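Local coordinates for protein glycosyl hydrolase BlGH5_18 (Bifidobacterium longum subsp. infantis, PDB 7LQX) that probably hydrolyses beta-mannosidic linkages in the core of N-glycans, as a glycoside hydrolase of family 5, subfamily 18, at residues 102-107 against 160-165; 253-258 against 300-305. All coordinates share one frame; numbering follows the deposited sequence. Where two conformers were deposited one is given.

Both contacts belong to the same (beta/alpha)8 barrel, but to different ends of it. Contact 1 joins the loops that leave strands 100-104 and 155-159 at the C-terminal mouth of the barrel, where family 5 enzymes have their active site; a 1,2-ethanediol molecule, probably from the crystallisation liquor, is bound there by Asn162, Glu276 and the backbone of Ser111. Contact 2 lies in the helical layer near the N-terminal end of strand 306-312, between helix 248-264 and the turn that leads into that strand. The centres of contact 1 and contact 2 are about 23 Å apart. The nearest atoms of contact 1 and contact 2 are about 10 Å apart, without touching. Along the chain, contact 1 closes before contact 2 opens.

Contact 1. Residues 102-107 against 160-165; sequences YVDVFQ and LGNELN. With EDO (1,2-ethanediol), chain D.
Asn162 and Gln107 meet through backbone and side chain: Asn162 N donates to Gln107 OE1 at 2.9 Å (148° at the hydrogen), lying in the plane of that carbonyl. The other end of the same amide is also held, since Gln107 NE2 gives an almost straight bond to Asp104 O (2.9 Å, 169°), approaching from above the Asp104 carbonyl plane, and NE2 also bonds Pro67 O. With both ends engaged, the Gln107 amide is fixed in its rotation.

Along the Asn162 side chain, CB sits 3.6 Å from Gln107 OE1 and also borders Asp104 OD2, whose charge is paired with Arg64. CG, anti to the backbone N (chi1 -177°), turns the amide toward the ethanediol and itself faces O1 of that molecule. There OD1 accepts a bond from Arg64, while ND2 reaches His109 O and, at 2.9 Å, O1 of the ethanediol. An Asn-Glu pair after the fourth strand of the barrel is a hallmark of clan GH-A, to which family 5 belongs; Glu163 is therefore probably the acid/base, and its OE2 bonds His232.

On the backbone side of the contact, Leu160 O accepts a hydrogen bond from Phe106 N at 2.9 Å and, weakly, one from Val105 N. Gly161 lies against Phe106 O, its CA 3.4 Å away in a CH...O contact, at a spot where a CB would collide with that oxygen. Water 1 bridges Phe106 O (2.8 Å) and Asn162 O, and Leu164 CD2 packs 3.4 Å from Phe106 O.

Contact 2. Residues 253-258 against 300-305; sequences HALYLA and AAQCPN
The flat side-chain group at this interface is the Gln302 amide, which in one of its two conformers sets OE1 3.5 Å from Leu255 CD2, a contact therefore less certain; the methyl stands off the amide plane, beside the oxygen, and the two side chains cross at about a right angle. The contact joins neighbouring helices of the (beta/alpha)8 barrel's outer layer: helix 248-264 meets the end of helix 289-300 and the type I turn Ala300 to Cys303, closed by the hydrogen bond from Cys303 N to Ala300 O, before strand 306-312.

Leu255 is the main contributor from the helix. Its CB rests 3.9 Å from Ala300 CA, and with CG anti to the backbone N (chi1 173°) the branch extends over the turn, where CD1 lies 3.9 Å from Cys303 CB. Trp393 of helix 388-399 also touches Leu255, and Gln302 O bonds Arg402, so the C-terminal region borders this seam. Cutting Leu255 back to an alanine would probably open a gap and take away the methyl that packs on Cys303 CB.

One helical turn on, Ala258 CB packs 3.9 Å from Cys303 SG, and that sulfur also takes a weak hydrogen bond from Asn305 N at 3.6 Å.

Contact 1. Residues 102-107 against 160-165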
ATOM      1  N   TYR A 102     -19.441  12.953  -9.205  1.00  7.96           N
ATOM      2  CA  TYR A 102     -18.230  12.883 -10.013  1.00  8.22           C
ATOM      3  C   TYR A 102     -17.243  11.992  -9.269  1.00  7.90           C
ATOM      4  O   TYR A 102     -17.115  12.090  -8.048  1.00  9.24           O
ATOM      5  CB  TYR A 102     -17.655  14.296 -10.195  1.00  7.29           C
ATOM      6  CG  TYR A 102     -18.574  15.196 -10.987  1.00  7.85           C
ATOM      7  CD1 TYR A 102     -19.646  15.820 -10.380  1.00  9.29           C
ATOM      8  CD2 TYR A 102     -18.397  15.377 -12.352  1.00  8.94           C
ATOM      9  CE1 TYR A 102     -20.517  16.611 -11.104  1.00  9.47           C
ATOM     10  CE2 TYR A 102     -19.260  16.176 -13.086  1.00  9.07           C
ATOM     11  CZ  TYR A 102     -20.319  16.790 -12.454  1.00  8.94           C
ATOM     12  OH  TYR A 102     -21.195  17.580 -13.173  1.00 11.33           O
ATOM     13  N   VAL A 103     -16.577  11.082  -9.980  1.00  7.28           N
ATOM     14  CA  VAL A 103     -15.724  10.076  -9.347  1.00  6.84           C
ATOM     15  C   VAL A 103     -14.294  10.249  -9.841  1.00  7.24           C
ATOM     16  O   VAL A 103     -14.066  10.389 -11.046  1.00  7.93           O
ATOM     17  CB  VAL A 103     -16.228   8.656  -9.668  1.00  7.05           C
ATOM     18  CG1 VAL A 103     -15.308   7.604  -9.068  1.00  9.17           C
ATOM     19  CG2 VAL A 103     -17.641   8.464  -9.173  1.00 10.48           C
ATOM     20  N   ASP A 104     -13.328  10.226  -8.921  1.00  6.94           N
ATOM     21  CA  ASP A 104     -11.913  10.198  -9.275  1.00  7.36           C
ATOM     22  C   ASP A 104     -11.448   8.743  -9.248  1.00  8.06           C
ATOM     23  O   ASP A 104     -11.670   8.048  -8.249  1.00  7.59           O
ATOM     24  CB  ASP A 104     -11.066  10.979  -8.269  1.00  8.26           C
ATOM     25  CG  ASP A 104     -11.053  12.470  -8.519  1.00  9.70           C
ATOM     26  OD1 ASP A 104     -12.129  13.073  -8.692  1.00  9.39           O
ATOM     27  OD2 ASP A 104      -9.944  13.050  -8.511  1.00 10.74           O
ATOM     28  N   VAL A 105     -10.767   8.290 -10.309  1.00  8.26           N
ATOM     29  CA  VAL A 105     -10.521   6.852 -10.439  1.00  7.74           C
ATOM     30  C   VAL A 105      -9.349   6.385  -9.576  1.00  8.57           C
ATOM     31  O   VAL A 105      -9.481   5.391  -8.856  1.00  9.17           O
ATOM     32  CB  VAL A 105     -10.346   6.407 -11.901  1.00  8.25           C
ATOM     33  CG1 VAL A 105     -10.061   4.898 -11.956  1.00 10.19           C
ATOM     34  CG2 VAL A 105     -11.574   6.753 -12.713  1.00  8.95           C
ATOM     35  N   PHE A 106      -8.182   7.050  -9.669  1.00  6.35           N
ATOM     36  CA  PHE A 106      -6.931   6.541  -9.089  1.00  8.04           C
ATOM     37  C   PHE A 106      -6.453   7.398  -7.921  1.00  6.87           C
ATOM     38  O   PHE A 106      -5.807   8.429  -8.125  1.00  7.12           O
ATOM     39  CB  PHE A 106      -5.810   6.476 -10.135  1.00  7.17           C
ATOM     40  CG  PHE A 106      -6.092   5.553 -11.284  1.00  8.24           C
ATOM     41  CD1 PHE A 106      -6.005   4.183 -11.129  1.00  8.16           C
ATOM     42  CD2 PHE A 106      -6.435   6.061 -12.532  1.00  8.23           C
ATOM     43  CE1 PHE A 106      -6.266   3.335 -12.198  1.00 10.34           C
ATOM     44  CE2 PHE A 106      -6.696   5.214 -13.597  1.00  9.08           C
ATOM     45  CZ  PHE A 106      -6.622   3.860 -13.429  1.00 10.23           C
ATOM     46  N   GLN A 107      -6.720   6.934  -6.702  1.00  6.65           N
ATOM     47  CA  GLN A 107      -6.124   7.489  -5.484  1.00  6.02           C
ATOM     48  C   GLN A 107      -5.295   6.362  -4.879  1.00  6.52           C
ATOM     49  O   GLN A 107      -5.864   5.466  -4.253  1.00  7.29           O
ATOM     50  CB  GLN A 107      -7.182   7.975  -4.495  1.00  6.00           C
ATOM     51  CG  GLN A 107      -7.812   9.306  -4.874  1.00  7.59           C
ATOM     52  CD  GLN A 107      -8.632   9.220  -6.140  1.00  6.63           C
ATOM     53  OE1 GLN A 107      -8.334   9.887  -7.131  1.00  6.72           O
ATOM     54  NE2 GLN A 107      -9.673   8.407  -6.114  1.00  7.22           N
ATOM     55  N   LEU A 160      -9.394  11.374 -13.831  1.00  7.40           N
ATOM     56  CA  LEU A 160      -8.521  10.203 -13.820  1.00  7.41           C
ATOM     57  C   LEU A 160      -8.025   9.885 -12.413  1.00  7.39           C
ATOM     58  O   LEU A 160      -7.956   8.718 -12.020  1.00  7.62           O
ATOM     59  CB  LEU A 160      -7.352  10.388 -14.782  1.00  8.33           C
ATOM     60  CG  LEU A 160      -7.741  10.573 -16.242  1.00  8.93           C
ATOM     61  CD1 LEU A 160      -6.491  10.694 -17.101  1.00 10.25           C
ATOM     62  CD2 LEU A 160      -8.616   9.448 -16.758  1.00 11.36           C
ATOM     63  N   GLY A 161      -7.672  10.902 -11.637  1.00  7.08           N
ATOM     64  CA  GLY A 161      -7.257  10.683 -10.259  1.00  6.26           C
ATOM     65  C   GLY A 161      -6.818  11.994  -9.645  1.00  6.50           C
ATOM     66  O   GLY A 161      -6.465  12.945 -10.347  1.00  7.42           O
ATOM     67  N   ASN A 162      -6.818  12.024  -8.320  1.00  6.68           N
ATOM     68  CA  ASN A 162      -6.549  13.275  -7.626  1.00  5.31           C
ATOM     69  C   ASN A 162      -5.068  13.627  -7.695  1.00  5.80           C
ATOM     70  O   ASN A 162      -4.237  12.901  -7.146  1.00  6.69           O
ATOM     71  CB  ASN A 162      -6.969  13.124  -6.171  1.00  6.80           C
ATOM     72  CG  ASN A 162      -6.803  14.388  -5.399  1.00  6.67           C
ATOM     73  OD1 ASN A 162      -7.328  15.425  -5.788  1.00  7.31           O
ATOM     74  ND2 ASN A 162      -6.044  14.331  -4.312  1.00  7.71           N
ATOM     75  N   GLU A 163      -4.727  14.752  -8.325  1.00  7.91           N
ATOM     76  CA  GLU A 163      -3.373  15.313  -8.241  1.00  6.81           C
ATOM     77  C   GLU A 163      -2.299  14.286  -8.579  1.00  7.48           C
ATOM     78  O   GLU A 163      -1.261  14.198  -7.925  1.00  7.67           O
ATOM     79  CB  GLU A 163      -3.131  15.929  -6.859  1.00  7.59           C
ATOM     80  CG  GLU A 163      -4.133  17.021  -6.534  1.00  7.09           C
ATOM     81  CD  GLU A 163      -4.033  17.594  -5.150  1.00  9.78           C
ATOM     82  OE1 GLU A 163      -3.117  17.208  -4.391  1.00 10.58           O
ATOM     83  OE2 GLU A 163      -4.896  18.437  -4.822  1.00  9.65           O
ATOM     84  N   LEU A 164      -2.527  13.519  -9.643  1.00  8.32           N
ATOM     85  CA  LEU A 164      -1.606  12.431  -9.950  1.00  7.27           C
ATOM     86  C   LEU A 164      -0.230  12.941 -10.353  1.00  7.87           C
ATOM     87  O   LEU A 164       0.749  12.184 -10.280  1.00  8.00           O
ATOM     88  CB  LEU A 164      -2.210  11.547 -11.037  1.00  9.70           C
ATOM     89  CG  LEU A 164      -3.359  10.629 -10.595  1.00 10.27           C
ATOM     90  CD1 LEU A 164      -3.930   9.908 -11.813  1.00 11.05           C
ATOM     91  CD2 LEU A 164      -2.901   9.657  -9.519  1.00  9.02           C
ATOM     92  N   ASN A 165      -0.126  14.205 -10.756  1.00  7.03           N
ATOM     93  CA  ASN A 165       1.174  14.761 -11.096  1.00  6.82           C
ATOM     94  C   ASN A 165       2.138  14.736  -9.919  1.00  6.64           C
ATOM     95  O   ASN A 165       3.350  14.842 -10.131  1.00  7.56           O
ATOM     96  CB  ASN A 165       1.010  16.185 -11.634  1.00  6.64           C
ATOM     97  CG  ASN A 165       0.501  17.153 -10.585  1.00  6.28           C
ATOM     98  OD1 ASN A 165      -0.544  16.931  -9.978  1.00  7.59           O
ATOM     99  ND2 ASN A 165       1.232  18.242 -10.376  1.00  8.24           N
TER
HETATM  100  C1  EDO D 503      -6.884  17.033  -1.676  1.00 13.20           C
HETATM  101  O1  EDO D 503      -6.564  16.892  -3.061  1.00  8.76           O
HETATM  102  C2  EDO D 503      -6.665  15.686  -0.996  1.00 13.89           C
HETATM  103  O2  EDO D 503      -5.295  15.297  -1.192  1.00 13.42           O
HETATM  104  O   HOH W   1      -4.692  10.371  -6.503  1.00  7.56           O

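Contact 2. Residues 253-258 against 300-305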
ATOM      1  N   HIS A 253      -6.835  34.081  -4.597  1.00  7.09           N
ATOM      2  CA  HIS A 253      -6.010  33.039  -5.197  1.00  6.37           C
ATOM      3  C   HIS A 253      -6.807  32.141  -6.136  1.00  6.23           C
ATOM      4  O   HIS A 253      -6.305  31.738  -7.193  1.00  7.07           O
ATOM      5  CB  HIS A 253      -5.308  32.208  -4.120  1.00  6.96           C
ATOM      6  CG  HIS A 253      -4.327  31.224  -4.678  1.00  6.90           C
ATOM      7  ND1 HIS A 253      -4.672  29.928  -4.998  1.00  8.06           N
ATOM      8  CD2 HIS A 253      -3.024  31.362  -5.021  1.00  7.57           C
ATOM      9  CE1 HIS A 253      -3.622  29.309  -5.504  1.00  7.97           C
ATOM     10  NE2 HIS A 253      -2.608  30.154  -5.528  1.00  8.04           N
ATOM     11  N   ALA A 254      -8.038  31.779  -5.757  1.00  6.24           N
ATOM     12  CA  ALA A 254      -8.814  30.874  -6.601  1.00  5.86           C
ATOM     13  C   ALA A 254      -9.189  31.547  -7.915  1.00  6.93           C
ATOM     14  O   ALA A 254      -9.085  30.938  -8.985  1.00  6.73           O
ATOM     15  CB  ALA A 254     -10.064  30.385  -5.867  1.00  6.77           C
ATOM     16  N   LEU A 255      -9.627  32.809  -7.849  1.00  5.85           N
ATOM     17  CA  LEU A 255      -9.882  33.574  -9.062  1.00  5.08           C
ATOM     18  C   LEU A 255      -8.641  33.642  -9.936  1.00  6.64           C
ATOM     19  O   LEU A 255      -8.719  33.499 -11.165  1.00  7.05           O
ATOM     20  CB  LEU A 255     -10.323  34.989  -8.684  1.00  7.24           C
ATOM     21  CG  LEU A 255     -10.462  35.972  -9.848  1.00  7.20           C
ATOM     22  CD1 LEU A 255     -11.473  35.486 -10.872  1.00  8.10           C
ATOM     23  CD2 LEU A 255     -10.846  37.359  -9.341  1.00  7.99           C
ATOM     24  N   TYR A 256      -7.485  33.886  -9.318  1.00  6.64           N
ATOM     25  CA  TYR A 256      -6.248  33.986 -10.078  1.00  5.43           C
ATOM     26  C   TYR A 256      -5.969  32.708 -10.853  1.00  6.88           C
ATOM     27  O   TYR A 256      -5.654  32.757 -12.044  1.00  7.02           O
ATOM     28  CB  TYR A 256      -5.080  34.302  -9.146  1.00  6.47           C
ATOM     29  CG  TYR A 256      -3.742  34.206  -9.846  1.00  6.40           C
ATOM     30  CD1 TYR A 256      -3.376  35.135 -10.811  1.00  6.77           C
ATOM     31  CD2 TYR A 256      -2.869  33.173  -9.568  1.00  7.72           C
ATOM     32  CE1 TYR A 256      -2.172  35.051 -11.457  1.00  7.61           C
ATOM     33  CE2 TYR A 256      -1.648  33.081 -10.209  1.00  8.03           C
ATOM     34  CZ  TYR A 256      -1.310  34.026 -11.162  1.00  7.72           C
ATOM     35  OH  TYR A 256      -0.100  33.956 -11.812  1.00  8.60           O
ATOM     36  N   LEU A 257      -6.062  31.551 -10.198  1.00  6.89           N
ATOM     37  CA  LEU A 257      -5.803  30.307 -10.910  1.00  6.05           C
ATOM     38  C   LEU A 257      -6.804  30.103 -12.038  1.00  6.90           C
ATOM     39  O   LEU A 257      -6.452  29.597 -13.111  1.00  6.47           O
ATOM     40  CB  LEU A 257      -5.825  29.120  -9.952  1.00  8.51           C
ATOM     41  CG  LEU A 257      -4.528  28.906  -9.177  1.00  9.18           C
ATOM     42  CD1 LEU A 257      -4.581  27.624  -8.348  1.00 11.18           C
ATOM     43  CD2 LEU A 257      -3.304  28.889 -10.098  1.00 11.34           C
ATOM     44  N   ALA A 258      -8.062  30.468 -11.814  1.00  6.15           N
ATOM     45  CA  ALA A 258      -9.048  30.338 -12.879  1.00  6.04           C
ATOM     46  C   ALA A 258      -8.660  31.187 -14.088  1.00  7.19           C
ATOM     47  O   ALA A 258      -8.678  30.710 -15.228  1.00  6.58           O
ATOM     48  CB  ALA A 258     -10.434  30.723 -12.364  1.00  6.84           C
ATOM     49  N   ALA A 300     -13.919  34.459  -6.970  1.00  7.80           N
ATOM     50  CA  ALA A 300     -13.864  33.454  -8.028  1.00  8.65           C
ATOM     51  C   ALA A 300     -14.997  33.637  -9.034  1.00  8.20           C
ATOM     52  O   ALA A 300     -14.804  33.423 -10.238  1.00  8.64           O
ATOM     53  CB  ALA A 300     -13.893  32.046  -7.426  1.00  8.49           C
ATOM     54  N   ALA A 301     -16.179  34.030  -8.568  1.00  8.12           N
ATOM     55  CA  ALA A 301     -17.322  34.224  -9.450  1.00  8.23           C
ATOM     56  C   ALA A 301     -17.116  35.373 -10.424  1.00  8.73           C
ATOM     57  O   ALA A 301     -17.938  35.548 -11.333  1.00  9.28           O
ATOM     58  CB  ALA A 301     -18.589  34.444  -8.624  1.00 12.05           C
ATOM     59  N   GLN A 302     -16.053  36.162 -10.265  0.54  7.94           N
ATOM     60  CA  GLN A 302     -15.735  37.177 -11.261  0.54  8.23           C
ATOM     61  C   GLN A 302     -15.202  36.566 -12.545  0.54  7.19           C
ATOM     62  O   GLN A 302     -15.117  37.264 -13.561  0.54  8.02           O
ATOM     63  CB  GLN A 302     -14.729  38.173 -10.696  0.54  9.21           C
ATOM     64  CG  GLN A 302     -15.309  39.002  -9.571  0.54 11.66           C
ATOM     65  CD  GLN A 302     -14.269  39.797  -8.821  0.54 14.65           C
ATOM     66  OE1 GLN A 302     -13.138  39.957  -9.277  0.54 21.21           O
ATOM     67  NE2 GLN A 302     -14.646  40.304  -7.653  0.54 15.62           N
ATOM     68  N   CYS A 303     -14.862  35.287 -12.527  1.00  7.04           N
ATOM     69  CA  CYS A 303     -14.386  34.618 -13.726  1.00  7.68           C
ATOM     70  C   CYS A 303     -15.565  34.180 -14.580  1.00  7.51           C
ATOM     71  O   CYS A 303     -16.385  33.375 -14.125  1.00  8.15           O
ATOM     72  CB  CYS A 303     -13.574  33.394 -13.351  1.00  7.58           C
ATOM     73  SG  CYS A 303     -12.968  32.487 -14.795  1.00  8.38           S
ATOM     74  N   PRO A 304     -15.695  34.677 -15.812  1.00  7.48           N
ATOM     75  CA  PRO A 304     -16.863  34.308 -16.622  1.00  6.92           C
ATOM     76  C   PRO A 304     -16.958  32.833 -16.936  1.00  9.00           C
ATOM     77  O   PRO A 304     -18.051  32.365 -17.275  1.00 11.97           O
ATOM     78  CB  PRO A 304     -16.692  35.136 -17.906  1.00 10.03           C
ATOM     79  CG  PRO A 304     -15.257  35.484 -17.951  1.00 11.61           C
ATOM     80  CD  PRO A 304     -14.796  35.602 -16.519  1.00  8.22           C
ATOM     81  N   ASN A 305     -15.856  32.089 -16.852  1.00  6.52           N
ATOM     82  CA  ASN A 305     -15.832  30.674 -17.192  1.00  6.78           C
ATOM     83  C   ASN A 305     -15.994  29.770 -15.976  1.00  7.27           C
ATOM     84  O   ASN A 305     -15.901  28.550 -16.115  1.00  8.31           O
ATOM     85  CB  ASN A 305     -14.528  30.320 -17.906  1.00  7.90           C
ATOM     86  CG  ASN A 305     -14.422  30.961 -19.271  1.00  9.30           C
ATOM     87  OD1 ASN A 305     -14.404  32.180 -19.393  1.00 11.75           O
ATOM     88  ND2 ASN A 305     -14.342  30.138 -20.303  1.00  9.16           N
TER